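Side-chain contacts in Pdx2 protein (Plasmodium falciparum, PDB 2ABW), which hydrolyses glutamine to glutamate and ammonia, which is channelled to the synthase subunit Pdx1 for the making of pyridoxal 5'-phosphate (vitamin B6): residues I19-K24 with A204-F209; L79-W84 with K214-S219; I181-E186 with G192-P197. All coordinates share one frame; numbering follows the deposited sequence.

Contact 1: residues I19-K24 with A204-F209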
loop_
_atom_site.group_PDB
_atom_site.type_symbol
_atom_site.label_atom_id
_atom_site.label_comp_id
_atom_site.label_asym_id
_atom_site.label_seq_id
_atom_site.Cartn_x
_atom_site.Cartn_y
_atom_site.Cartn_z
ATOM N N ILE A 19 -6.691 2.220 10.333
ATOM C CA ILE A 19 -7.902 1.479 10.722
ATOM C C ILE A 19 -9.114 2.430 10.777
ATOM O O ILE A 19 -10.191 2.149 10.224
ATOM C CB ILE A 19 -7.696 0.772 12.084
ATOM C CG1 ILE A 19 -6.664 -0.320 11.864
ATOM C CG2 ILE A 19 -9.012 0.157 12.573
ATOM C CD1 ILE A 19 -6.344 -1.167 13.151
ATOM N N ASN A 20 -8.954 3.550 11.434
ATOM C CA ASN A 20 -10.050 4.560 11.568
ATOM C C ASN A 20 -10.580 4.962 10.206
ATOM O O ASN A 20 -11.761 5.151 10.032
ATOM C CB ASN A 20 -9.549 5.791 12.302
ATOM C CG ASN A 20 -10.565 6.884 12.386
ATOM O OD1 ASN A 20 -11.521 6.751 13.167
ATOM N ND2 ASN A 20 -10.411 7.990 11.616
ATOM N N HIS A 21 -9.667 5.151 9.259
ATOM C CA HIS A 21 -10.077 5.586 7.924
ATOM C C HIS A 21 -10.913 4.551 7.159
ATOM O O HIS A 21 -11.784 4.934 6.391
ATOM C CB HIS A 21 -8.900 6.049 7.085
ATOM C CG HIS A 21 -9.025 7.462 6.645
ATOM N ND1 HIS A 21 -8.776 8.475 7.527
ATOM C CD2 HIS A 21 -9.213 8.031 5.434
ATOM C CE1 HIS A 21 -8.835 9.637 6.869
ATOM N NE2 HIS A 21 -9.190 9.397 5.619
ATOM N N PHE A 22 -10.712 3.258 7.424
ATOM C CA PHE A 22 -11.649 2.312 6.873
ATOM C C PHE A 22 -12.986 2.259 7.618
ATOM O O PHE A 22 -14.010 2.061 7.064
ATOM C CB PHE A 22 -11.021 0.926 6.909
ATOM C CG PHE A 22 -10.097 0.645 5.718
ATOM C CD1 PHE A 22 -10.592 0.128 4.576
ATOM C CD2 PHE A 22 -8.723 0.903 5.824
ATOM C CE1 PHE A 22 -9.729 -0.073 3.462
ATOM C CE2 PHE A 22 -7.874 0.693 4.748
ATOM C CZ PHE A 22 -8.343 0.166 3.592
ATOM N N ILE A 23 -12.933 2.378 8.948
ATOM C CA ILE A 23 -14.168 2.449 9.736
ATOM C C ILE A 23 -15.006 3.620 9.282
ATOM O O ILE A 23 -16.220 3.490 9.296
ATOM C CB ILE A 23 -13.850 2.494 11.211
ATOM C CG1 ILE A 23 -13.194 1.149 11.622
ATOM C CG2 ILE A 23 -15.130 2.700 11.993
ATOM C CD1 ILE A 23 -13.950 -0.082 11.253
ATOM N N LYS A 24 -14.390 4.711 8.821
ATOM C CA LYS A 24 -15.133 5.874 8.375
ATOM C C LYS A 24 -15.979 5.564 7.117
ATOM O O LYS A 24 -16.875 6.350 6.758
ATOM C CB LYS A 24 -14.240 7.023 7.982
ATOM C CG LYS A 24 -13.627 7.767 9.083
ATOM C CD LYS A 24 -12.666 8.874 8.509
ATOM C CE LYS A 24 -13.426 10.060 7.982
ATOM N NZ LYS A 24 -12.454 11.309 7.736
ATOM N N ALA A 204 -11.345 8.037 -0.277
ATOM C CA ALA A 204 -11.504 7.506 -1.675
ATOM C C ALA A 204 -10.674 6.258 -1.843
ATOM O O ALA A 204 -11.149 5.269 -2.423
ATOM C CB ALA A 204 -11.043 8.552 -2.663
ATOM N N PHE A 205 -9.393 6.264 -1.439
ATOM C CA PHE A 205 -8.536 5.094 -1.688
ATOM C C PHE A 205 -8.942 3.883 -0.832
ATOM O O PHE A 205 -8.770 2.719 -1.213
ATOM C CB PHE A 205 -7.066 5.446 -1.579
ATOM C CG PHE A 205 -6.595 6.268 -2.804
ATOM C CD1 PHE A 205 -6.788 7.624 -2.824
ATOM C CD2 PHE A 205 -6.126 5.629 -3.939
ATOM C CE1 PHE A 205 -6.437 8.360 -3.955
ATOM C CE2 PHE A 205 -5.760 6.394 -5.069
ATOM C CZ PHE A 205 -5.994 7.711 -5.077
ATOM N N GLN A 206 -9.402 4.188 0.385
ATOM C CA GLN A 206 -9.941 3.137 1.221
ATOM C C GLN A 206 -11.141 2.467 0.555
ATOM O O GLN A 206 -11.283 1.216 0.520
ATOM C CB GLN A 206 -10.362 3.668 2.614
ATOM C CG GLN A 206 -9.151 4.035 3.471
ATOM C CD GLN A 206 -8.560 5.392 3.214
ATOM O OE1 GLN A 206 -9.132 6.148 2.463
ATOM N NE2 GLN A 206 -7.445 5.702 3.898
ATOM N N GLN A 207 -12.022 3.247 0.015
ATOM C CA GLN A 207 -13.193 2.734 -0.689
ATOM C C GLN A 207 -12.780 1.914 -1.884
ATOM O O GLN A 207 -13.324 0.820 -2.114
ATOM C CB GLN A 207 -14.075 3.886 -1.078
ATOM C CG GLN A 207 -15.370 3.313 -1.696
ATOM C CD GLN A 207 -16.347 4.391 -2.157
ATOM O OE1 GLN A 207 -16.095 5.612 -2.026
ATOM N NE2 GLN A 207 -17.424 3.954 -2.704
ATOM N N TYR A 208 -11.832 2.398 -2.662
ATOM C CA TYR A 208 -11.332 1.679 -3.841
ATOM C C TYR A 208 -10.724 0.346 -3.435
ATOM O O TYR A 208 -10.968 -0.708 -4.042
ATOM C CB TYR A 208 -10.272 2.492 -4.524
ATOM C CG TYR A 208 -9.791 1.908 -5.794
ATOM C CD1 TYR A 208 -10.615 1.907 -6.927
ATOM C CD2 TYR A 208 -8.565 1.378 -5.925
ATOM C CE1 TYR A 208 -10.156 1.376 -8.124
ATOM C CE2 TYR A 208 -8.096 0.904 -7.119
ATOM C CZ TYR A 208 -8.888 0.897 -8.215
ATOM O OH TYR A 208 -8.496 0.399 -9.481
ATOM N N PHE A 209 -9.919 0.380 -2.392
ATOM C CA PHE A 209 -9.264 -0.897 -1.946
ATOM C C PHE A 209 -10.349 -1.838 -1.402
ATOM O O PHE A 209 -10.286 -3.047 -1.669
ATOM C CB PHE A 209 -8.194 -0.667 -0.904
ATOM C CG PHE A 209 -7.453 -1.936 -0.549
ATOM C CD1 PHE A 209 -6.677 -2.560 -1.550
ATOM C CD2 PHE A 209 -7.468 -2.513 0.697
ATOM C CE1 PHE A 209 -6.043 -3.741 -1.276
ATOM C CE2 PHE A 209 -6.808 -3.685 0.958
ATOM C CZ PHE A 209 -6.136 -4.283 -0.020
#
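One face of the Phe22 ring is taken by the aliphatic part of Gln206: CG sits almost over the ring centre, 3.8 Å from the centroid and 10° off the normal, a close CH-pi contact. CB of Gln206 follows toward the CD1-CE1 side, where Phe22 CE1 also comes to 3.6 Å from the backbone O of Gln206. At the far end of the ring Phe22 CZ meets Phe209 CD2 at 4.0 Å, the two rings set obliquely. The imidazole of His21 has CD of Lys24, from its own segment, over one face near the rim; CB and ring atom CD2 of His21 lie against the end of the Gln206 side chain, ring and amide planes turned 45° apart.

A bend at chi2 lets Gln206 serve both neighbours, since it lays CG on Phe22 and swings the amide aside toward His21. The axes of the segments 19-23 and 204-209, parts of helices 16-23 and 204-219, approach to 9.5 Å and cross at -75°, Phe22 and Gln206 having the nearest CA atoms. Both lie on the same side of the central sheet of this class I glutamine amidotransferase fold, and Trp84 of strand 83-86 touches Phe22 and Gln206 alike. Phe22 reaches in addition to Ile32 of strand 30-35. No hydrogen bond joins the segments; His21 NE2 is instead hydrogen-bonded to His202 O, and the His21 side chain lies about 4 Å from that of Glu198 at their nearest atoms, Glu198 being assigned to the charge relay.

Contact 2: residues L79-W84 with K214-S219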
loop_
_atom_site.group_PDB
_atom_site.type_symbol
_atom_site.label_atom_id
_atom_site.label_comp_id
_atom_site.label_asym_id
_atom_site.label_seq_id
_atom_site.Cartn_x
_atom_site.Cartn_y
_atom_site.Cartn_z
ATOM N N LEU A 79 -1.454 -16.836 -3.321
ATOM C CA LEU A 79 -2.901 -16.642 -3.088
ATOM C C LEU A 79 -3.403 -15.493 -3.927
ATOM O O LEU A 79 -4.631 -15.467 -4.194
ATOM C CB LEU A 79 -3.195 -16.371 -1.628
ATOM C CG LEU A 79 -2.784 -17.502 -0.733
ATOM C CD1 LEU A 79 -3.240 -17.195 0.674
ATOM C CD2 LEU A 79 -3.143 -18.935 -1.234
ATOM N N LYS A 80 -2.536 -14.520 -4.263
ATOM C CA LYS A 80 -2.940 -13.338 -5.025
ATOM C C LYS A 80 -4.046 -12.518 -4.318
ATOM O O LYS A 80 -4.980 -11.952 -4.974
ATOM C CB LYS A 80 -3.388 -13.731 -6.396
ATOM C CG LYS A 80 -2.498 -14.607 -7.186
ATOM C CD LYS A 80 -1.310 -13.918 -7.616
ATOM C CE LYS A 80 -0.604 -14.764 -8.663
ATOM N NZ LYS A 80 0.818 -14.418 -8.879
ATOM N N LYS A 81 -3.974 -12.481 -2.990
ATOM C CA LYS A 81 -4.951 -11.723 -2.252
ATOM C C LYS A 81 -4.603 -10.231 -2.348
ATOM O O LYS A 81 -3.465 -9.847 -2.452
ATOM C CB LYS A 81 -5.019 -12.160 -0.834
ATOM C CG LYS A 81 -5.663 -13.542 -0.749
ATOM C CD LYS A 81 -6.126 -13.687 0.734
ATOM C CE LYS A 81 -6.577 -14.946 1.063
ATOM N NZ LYS A 81 -6.938 -15.029 2.459
ATOM N N PRO A 82 -5.647 -9.377 -2.389
ATOM C CA PRO A 82 -5.372 -7.945 -2.520
ATOM C C PRO A 82 -4.491 -7.380 -1.404
ATOM O O PRO A 82 -4.763 -7.663 -0.216
ATOM C CB PRO A 82 -6.774 -7.310 -2.523
ATOM C CG PRO A 82 -7.636 -8.369 -3.081
ATOM C CD PRO A 82 -7.081 -9.669 -2.481
ATOM N N ILE A 83 -3.562 -6.505 -1.790
ATOM C CA ILE A 83 -2.674 -5.853 -0.841
ATOM C C ILE A 83 -2.485 -4.422 -1.247
ATOM O O ILE A 83 -2.370 -4.148 -2.410
ATOM C CB ILE A 83 -1.350 -6.633 -0.709
ATOM C CG1 ILE A 83 -0.529 -6.105 0.479
ATOM C CG2 ILE A 83 -0.632 -6.710 -2.033
ATOM C CD1 ILE A 83 0.563 -7.032 0.935
ATOM N N TRP A 84 -2.470 -3.572 -0.268
ATOM C CA TRP A 84 -2.276 -2.111 -0.444
ATOM C C TRP A 84 -1.072 -1.740 0.378
ATOM O O TRP A 84 -1.104 -1.746 1.618
ATOM C CB TRP A 84 -3.498 -1.358 0.053
ATOM C CG TRP A 84 -3.418 0.124 -0.131
ATOM C CD1 TRP A 84 -2.478 0.827 -0.893
ATOM C CD2 TRP A 84 -4.322 1.071 0.381
ATOM N NE1 TRP A 84 -2.728 2.181 -0.813
ATOM C CE2 TRP A 84 -3.877 2.349 -0.045
ATOM C CE3 TRP A 84 -5.483 0.979 1.165
ATOM C CZ2 TRP A 84 -4.561 3.499 0.273
ATOM C CZ3 TRP A 84 -6.097 2.133 1.529
ATOM C CH2 TRP A 84 -5.681 3.365 1.052
ATOM N N LYS A 214 -13.553 -6.831 -2.137
ATOM C CA LYS A 214 -14.880 -7.410 -2.422
ATOM C C LYS A 214 -14.911 -8.152 -3.723
ATOM O O LYS A 214 -15.425 -9.297 -3.728
ATOM C CB LYS A 214 -15.896 -6.252 -2.433
ATOM C CG LYS A 214 -17.321 -6.763 -2.642
ATOM C CD LYS A 214 -18.190 -5.656 -3.168
ATOM C CE LYS A 214 -18.065 -5.566 -4.701
ATOM N NZ LYS A 214 -18.860 -4.500 -5.297
ATOM N N ASN A 215 -14.312 -7.610 -4.755
ATOM C CA ASN A 215 -14.354 -8.254 -6.099
ATOM C C ASN A 215 -13.515 -9.534 -6.056
ATOM O O ASN A 215 -13.870 -10.583 -6.592
ATOM C CB ASN A 215 -13.776 -7.343 -7.141
ATOM C CG ASN A 215 -14.681 -6.121 -7.458
ATOM O OD1 ASN A 215 -15.820 -6.167 -7.235
ATOM N ND2 ASN A 215 -14.113 -5.129 -8.107
ATOM N N TYR A 216 -12.377 -9.465 -5.363
ATOM C CA TYR A 216 -11.597 -10.688 -5.100
ATOM C C TYR A 216 -12.406 -11.793 -4.461
ATOM O O TYR A 216 -12.414 -12.940 -4.943
ATOM C CB TYR A 216 -10.295 -10.380 -4.282
ATOM C CG TYR A 216 -9.736 -11.627 -3.624
ATOM C CD1 TYR A 216 -8.946 -12.449 -4.311
ATOM C CD2 TYR A 216 -10.040 -11.950 -2.305
ATOM C CE1 TYR A 216 -8.470 -13.618 -3.702
ATOM C CE2 TYR A 216 -9.601 -13.098 -1.720
ATOM C CZ TYR A 216 -8.802 -13.936 -2.433
ATOM O OH TYR A 216 -8.383 -15.089 -1.823
ATOM N N LYS A 217 -13.120 -11.474 -3.396
ATOM C CA LYS A 217 -13.873 -12.499 -2.677
ATOM C C LYS A 217 -14.931 -13.086 -3.587
ATOM O O LYS A 217 -15.152 -14.307 -3.547
ATOM C CB LYS A 217 -14.526 -11.877 -1.438
ATOM C CG LYS A 217 -14.676 -12.896 -0.293
ATOM C CD LYS A 217 -14.822 -12.248 1.023
ATOM C CE LYS A 217 -14.977 -13.244 2.167
ATOM N NZ LYS A 217 -13.921 -14.311 2.227
ATOM N N TYR A 218 -15.588 -12.244 -4.387
ATOM C CA TYR A 218 -16.634 -12.672 -5.303
ATOM C C TYR A 218 -16.039 -13.616 -6.369
ATOM O O TYR A 218 -16.640 -14.628 -6.764
ATOM C CB TYR A 218 -17.241 -11.449 -5.951
ATOM C CG TYR A 218 -18.245 -10.674 -5.081
ATOM C CD1 TYR A 218 -18.468 -10.979 -3.724
ATOM C CD2 TYR A 218 -19.030 -9.664 -5.662
ATOM C CE1 TYR A 218 -19.494 -10.262 -2.956
ATOM C CE2 TYR A 218 -19.994 -8.947 -4.911
ATOM C CZ TYR A 218 -20.202 -9.266 -3.564
ATOM O OH TYR A 218 -21.181 -8.586 -2.834
ATOM N N SER A 219 -14.847 -13.315 -6.810
ATOM C CA SER A 219 -14.195 -14.073 -7.886
ATOM C C SER A 219 -13.947 -15.464 -7.397
ATOM O O SER A 219 -13.952 -16.388 -8.192
ATOM C CB SER A 219 -12.846 -13.453 -8.273
ATOM O OG SER A 219 -11.838 -13.731 -7.281
HETATM O O HOH W 1 -6.705 -16.604 -3.272
#
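Residues 79-84 leave helix 63-77 through a turn in which Lys80 takes positive phi (59°), then extend through Lys81 and Pro82 into strand 83-86, while 214-219 is the last part of helix 204-219; Pro82 and Tyr216 have the nearest CA atoms, 7.3 Å apart. The contact thus sets the C-terminal helix of the glutaminase fold against the approach to a strand of its central sheet, away from the annotated sites.

Tyr216 carries it. With CG anti to the backbone N (chi1 161°), its ring swings out from the helix and offers one face to Lys81 CA and the Pro82 ring. Pro82 CD stands over that face, 3.8 Å from the centroid and 25° off the normal, a CH-pi contact shifted toward the CG end, and Pro82 CG touches Tyr216 CB at 3.5 Å. Pro82 also touches Phe209 and Val213, earlier in the same helix as Tyr216. Toward the phenol end the extended chain of Lys81 passes obliquely, its CG 3.3 Å from Tyr216 OH, before NZ reaches the backbone O of Cys44.

Ser219 OG donates to the Tyr216 carbonyl O within the helix. At the ring edge, in its plane, a water lies 2.7 Å from Tyr216 OH and donates to Leu79 O at 2.5 Å, bridging the segments.

Contact 3: residues I181-E186 with G192-P197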
loop_
_atom_site.group_PDB
_atom_site.type_symbol
_atom_site.label_atom_id
_atom_site.label_comp_id
_atom_site.label_asym_id
_atom_site.label_seq_id
_atom_site.Cartn_x
_atom_site.Cartn_y
_atom_site.Cartn_z
ATOM N N ILE A 181 4.285 13.354 -11.699
ATOM C CA ILE A 181 4.818 12.509 -10.600
ATOM C C ILE A 181 3.802 11.393 -10.344
ATOM O O ILE A 181 2.599 11.638 -10.303
ATOM C CB ILE A 181 5.081 13.333 -9.325
ATOM C CG1 ILE A 181 5.984 14.534 -9.620
ATOM C CG2 ILE A 181 5.680 12.453 -8.262
ATOM C CD1 ILE A 181 6.396 15.328 -8.365
ATOM N N ILE A 182 4.258 10.137 -10.246
ATOM C CA ILE A 182 3.358 8.998 -10.059
ATOM C C ILE A 182 3.051 8.852 -8.576
ATOM O O ILE A 182 3.952 8.643 -7.774
ATOM C CB ILE A 182 3.995 7.712 -10.598
ATOM C CG1 ILE A 182 4.296 7.861 -12.097
ATOM C CG2 ILE A 182 3.077 6.463 -10.321
ATOM C CD1 ILE A 182 5.073 6.675 -12.708
ATOM N N ALA A 183 1.755 8.959 -8.243
ATOM C CA ALA A 183 1.283 8.877 -6.883
ATOM C C ALA A 183 0.751 7.478 -6.480
ATOM O O ALA A 183 0.814 7.125 -5.317
ATOM C CB ALA A 183 0.219 9.984 -6.604
ATOM N N ALA A 184 0.149 6.773 -7.429
ATOM C CA ALA A 184 -0.492 5.490 -7.159
ATOM C C ALA A 184 -0.353 4.631 -8.366
ATOM O O ALA A 184 -0.443 5.045 -9.533
ATOM C CB ALA A 184 -1.911 5.709 -6.843
ATOM N N VAL A 185 -0.046 3.352 -8.103
ATOM C CA VAL A 185 0.046 2.327 -9.153
ATOM C C VAL A 185 -0.739 1.108 -8.724
ATOM O O VAL A 185 -0.930 0.880 -7.511
ATOM C CB VAL A 185 1.514 1.899 -9.417
ATOM C CG1 VAL A 185 2.253 3.064 -10.128
ATOM C CG2 VAL A 185 2.282 1.456 -8.193
ATOM N N GLU A 186 -1.137 0.321 -9.698
ATOM C CA GLU A 186 -1.852 -0.915 -9.411
ATOM C C GLU A 186 -1.338 -1.982 -10.354
ATOM O O GLU A 186 -1.202 -1.751 -11.570
ATOM C CB GLU A 186 -3.366 -0.657 -9.575
ATOM C CG GLU A 186 -4.233 -1.865 -9.109
ATOM C CD GLU A 186 -5.709 -1.493 -8.976
ATOM O OE1 GLU A 186 -6.111 -0.431 -9.538
ATOM O OE2 GLU A 186 -6.488 -2.267 -8.444
ATOM N N GLY A 192 -0.383 0.392 -4.733
ATOM C CA GLY A 192 0.649 1.104 -4.034
ATOM C C GLY A 192 0.415 2.616 -4.147
ATOM O O GLY A 192 0.154 3.124 -5.236
ATOM N N THR A 193 0.572 3.310 -3.013
ATOM C CA THR A 193 0.443 4.785 -2.944
ATOM C C THR A 193 1.590 5.361 -2.201
ATOM O O THR A 193 2.099 4.750 -1.230
ATOM C CB THR A 193 -0.882 5.141 -2.274
ATOM O OG1 THR A 193 -1.007 4.482 -0.984
ATOM C CG2 THR A 193 -2.071 4.765 -3.203
ATOM N N VAL A 194 2.113 6.491 -2.694
ATOM C CA VAL A 194 3.265 7.121 -2.034
ATOM C C VAL A 194 2.866 8.079 -0.918
ATOM O O VAL A 194 3.724 8.595 -0.164
ATOM C CB VAL A 194 4.156 7.842 -3.051
ATOM C CG1 VAL A 194 4.557 6.920 -4.233
ATOM C CG2 VAL A 194 3.407 9.095 -3.614
ATOM N N PHE A 195 1.611 8.429 -0.871
ATOM C CA PHE A 195 1.024 9.444 0.049
ATOM C C PHE A 195 0.430 8.766 1.286
ATOM O O PHE A 195 0.439 7.538 1.405
ATOM C CB PHE A 195 -0.003 10.306 -0.690
ATOM C CG PHE A 195 -1.060 9.529 -1.457
ATOM C CD1 PHE A 195 -2.236 9.145 -0.846
ATOM C CD2 PHE A 195 -0.871 9.225 -2.787
ATOM C CE1 PHE A 195 -3.207 8.459 -1.539
ATOM C CE2 PHE A 195 -1.835 8.544 -3.484
ATOM C CZ PHE A 195 -3.012 8.154 -2.877
ATOM N N HIS A 196 -0.051 9.589 2.189
ATOM C CA HIS A 196 -0.690 9.171 3.440
ATOM C C HIS A 196 -2.187 9.302 3.333
ATOM O O HIS A 196 -2.754 10.340 3.641
ATOM C CB HIS A 196 -0.185 10.060 4.585
ATOM C CG HIS A 196 1.126 9.630 5.100
ATOM N ND1 HIS A 196 1.242 8.772 6.167
ATOM C CD2 HIS A 196 2.382 9.899 4.679
ATOM C CE1 HIS A 196 2.529 8.567 6.410
ATOM N NE2 HIS A 196 3.245 9.213 5.498
ATOM N N PRO A 197 -2.868 8.214 2.898
ATOM C CA PRO A 197 -4.324 8.315 2.659
ATOM C C PRO A 197 -5.102 8.490 3.924
ATOM O O PRO A 197 -6.270 8.903 3.909
ATOM C CB PRO A 197 -4.630 6.915 2.091
ATOM C CG PRO A 197 -3.597 6.006 2.658
ATOM C CD PRO A 197 -2.363 6.848 2.770
#
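Strands 180-187 and 190-193 run antiparallel as a beta hairpin, with Val185 and Gly192 a hydrogen-bonded pair and Ala184 and Thr193 a non-hydrogen-bonded one. The hairpin belongs to the central mixed sheet of the glutaminase, and strand 180-187 carries a classic beta bulge on its other side, Ala183 and Ala184 both facing Ala170 of strand 167-174. Gly192 is gripped at both its N and its O: Val185 N gives to Gly192 O in the carbonyl plane, and Gly192 N returns a bond to Val185 O, each 2.9 Å long. One further backbone hydrogen bond follows where the second strand has already ended, Val194 N closing on Ala183 O at 3.0 Å, the donor tilted 19° from the carbonyl plane. Close CA-H...O contacts flank these bonds, Ala184 CA standing 3.1 Å from Gly192 O.

On one sheet face Ala184 CB meets Thr193 CG2 at 3.8 Å. The chi1 of 54° in Thr193 puts OG1 between the backbone N and carbonyl carbon and CG2 beside the N; OG1 is hydrogen-bonded to Thr86 OG1 and Trp84 NE1 of strand 83-86, which ties the hairpin to the next strand. Val194 brings both methyls up to Ala183 O, and its side chain also touches Ile158 and Pro156. Beyond it the chain runs to His196, assigned to the charge relay, whose ND1 is hydrogen-bonded to Glu198 OE2. Phe195 folds back over Thr193, whose CB lies over one ring face, while Phe195 CE2 comes within 4.0 Å of Ala183 CB and 3.5 Å of Ala183 O.

How the contacts relate
Contacts 1 and 2 share helix 204-219, using its first and last turns, with centres about 16 Å apart; their segments alternate along the chain. Contact 3 lies about 15 Å from the centre of contact 1 and 19 Å from that of contact 2, and its hairpin comes just before the shared helix in sequence. Strands 83-86 and 190-193 are neighbours in the central sheet, so contacts 2 and 3 meet there through Trp84, which also packs on Phe22 and Phe205. A hydrogen bond between Tyr208 OH and Glu186 OE1 links contacts 1 and 3. The C-terminal helix packs on the sheet and on helix 16-23, and the loop with the assigned relay residues His196 and Glu198 lies in the chain between strand 190-193 and this helix.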